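Local structure of intradiol ring-cleavage dioxygenase (Streptomyces sp. SirexAA-E, 4ILV) at residues P163-M167 with G178-F182. The protein is a secreted enzyme that probably cleaves catechol-type rings between their hydroxyls at an iron(III) centre, its dioxygenase domain fused to a carbohydrate-binding module. Sequence-based numbering, arbitrary orientation.
Sequences PALLM and GTFDF
F180 pushes its ring from strand 175-183 into the bend of chain made by A164 to M167, at one edge of the beta-sandwich that forms the intradiol dioxygenase fold. The 163-167 segment lies in the loop between strands 143-148 and 168-172, the second of which pairs antiparallel with 175-183, so the contact lies where this hairpin opens. The ring reaches the loop because chi1 of F180 is -174°, which turns CG away from the backbone N. From 163-167 the ring meets mainly backbone atoms. Two carbonyl oxygens sit at its edge and close to its plane: L166 O is 3.5 Å from F180 CD1, and A164 O is 3.9 Å from F180 CE1. Both oxygens face the ring's C-H rim, which probably gives a weak, favourable electrostatic contact. L165 adds a looser apolar touch, its CD2 4.4 Å from F180 CZ, while elsewhere its side chain packs on T145 and Y148 of strand 143-148; F180 itself touches L147 of that strand. The M167 side chain crosses that of F180 at about a right angle, with M167 CG resting 4.0 Å from F180 CB; the methionine chain bends at chi3, and its side chain also touches V67 and F149. On its own strand, F180 places CE2 over the centre of the F182 ring, 3.8 Å above its plane. Replacing F180 with an alanine is likely to leave the A164 and L166 carbonyls without the ring edge they now face and to open a gap beside L165 CD2 and the face of F182. Backbone meets backbone beside M167, where its CA lies 3.4 Å from T179 O in a bent C-H...O contact, 121° at the hydrogen.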
loop_
_atom_site.group_PDB
_atom_site.type_symbol
_atom_site.label_atom_id
_atom_site.label_comp_id
_atom_site.label_asym_id
_atom_site.label_seq_id
_atom_site.Cartn_x
_atom_site.Cartn_y
_atom_site.Cartn_z
ATOM N N PRO A 163 -5.665 12.816 4.522
ATOM C CA PRO A 163 -5.287 13.303 3.190
ATOM C C PRO A 163 -3.784 13.199 2.914
ATOM O O PRO A 163 -3.398 13.142 1.750
ATOM C CB PRO A 163 -5.722 14.771 3.214
ATOM C CG PRO A 163 -5.886 15.102 4.654
ATOM C CD PRO A 163 -6.371 13.848 5.292
ATOM N N ALA A 164 -2.950 13.169 3.953
ATOM C CA ALA A 164 -1.508 12.997 3.745
ATOM C C ALA A 164 -1.180 11.591 3.225
ATOM O O ALA A 164 -0.102 11.354 2.689
ATOM C CB ALA A 164 -0.732 13.281 5.028
ATOM N N LEU A 165 -2.114 10.659 3.364
ATOM C CA LEU A 165 -1.877 9.293 2.913
ATOM C C LEU A 165 -2.614 8.986 1.606
ATOM O O LEU A 165 -2.743 7.813 1.212
ATOM C CB LEU A 165 -2.272 8.306 4.010
ATOM C CG LEU A 165 -1.429 8.433 5.284
ATOM C CD1 LEU A 165 -2.089 7.720 6.447
ATOM C CD2 LEU A 165 -0.029 7.894 5.070
ATOM N N LEU A 166 -3.080 10.036 0.924
ATOM C CA LEU A 166 -3.708 9.875 -0.393
ATOM C C LEU A 166 -2.676 9.548 -1.460
ATOM O O LEU A 166 -1.616 10.167 -1.524
ATOM C CB LEU A 166 -4.454 11.145 -0.799
ATOM C CG LEU A 166 -5.899 11.338 -0.326
ATOM C CD1 LEU A 166 -6.360 12.774 -0.606
ATOM C CD2 LEU A 166 -6.850 10.339 -0.977
ATOM N N MET A 167 -2.970 8.549 -2.269
ATOM C CA MET A 167 -2.260 8.309 -3.522
ATOM C C MET A 167 -2.785 9.284 -4.564
ATOM O O MET A 167 -3.908 9.771 -4.443
ATOM C CB MET A 167 -2.565 6.894 -4.034
ATOM C CG MET A 167 -2.058 5.774 -3.136
ATOM S SD MET A 167 -2.452 4.145 -3.801
ATOM C CE MET A 167 -4.201 4.052 -3.426
ATOM N N GLY A 178 -1.771 4.050 -9.596
ATOM C CA GLY A 178 -1.544 4.793 -8.369
ATOM C C GLY A 178 -0.098 5.240 -8.205
ATOM O O GLY A 178 0.834 4.517 -8.576
ATOM N N THR A 179 0.072 6.432 -7.629
ATOM C CA THR A 179 1.374 7.046 -7.378
ATOM C C THR A 179 1.453 7.507 -5.922
ATOM O O THR A 179 0.589 8.261 -5.447
ATOM C CB THR A 179 1.574 8.291 -8.271
ATOM O OG1 THR A 179 1.792 7.890 -9.629
ATOM C CG2 THR A 179 2.752 9.100 -7.803
ATOM N N PHE A 180 2.484 7.051 -5.218
ATOM C CA PHE A 180 2.692 7.425 -3.824
ATOM C C PHE A 180 4.154 7.272 -3.448
ATOM O O PHE A 180 4.769 6.253 -3.750
ATOM C CB PHE A 180 1.823 6.580 -2.873
ATOM C CG PHE A 180 1.895 7.035 -1.429
ATOM C CD1 PHE A 180 1.065 8.049 -0.962
ATOM C CD2 PHE A 180 2.805 6.457 -0.546
ATOM C CE1 PHE A 180 1.140 8.476 0.362
ATOM C CE2 PHE A 180 2.882 6.870 0.784
ATOM C CZ PHE A 180 2.056 7.882 1.237
ATOM N N ASP A 181 4.712 8.292 -2.799
ATOM C CA ASP A 181 6.068 8.220 -2.284
ATOM C C ASP A 181 6.087 8.164 -0.757
ATOM O O ASP A 181 5.392 8.936 -0.090
ATOM C CB ASP A 181 6.891 9.435 -2.766
ATOM C CG ASP A 181 7.209 9.378 -4.258
ATOM O OD1 ASP A 181 7.105 8.284 -4.870
ATOM O OD2 ASP A 181 7.564 10.431 -4.834
ATOM N N PHE A 182 6.914 7.279 -0.204
ATOM C CA PHE A 182 7.098 7.216 1.242
ATOM C C PHE A 182 8.283 8.097 1.630
ATOM O O PHE A 182 9.266 8.194 0.890
ATOM C CB PHE A 182 7.399 5.792 1.712
ATOM C CG PHE A 182 6.285 4.805 1.454
ATOM C CD1 PHE A 182 6.109 4.243 0.200
ATOM C CD2 PHE A 182 5.440 4.414 2.482
ATOM C CE1 PHE A 182 5.092 3.315 -0.028
ATOM C CE2 PHE A 182 4.419 3.483 2.257
ATOM C CZ PHE A 182 4.246 2.942 1.004
#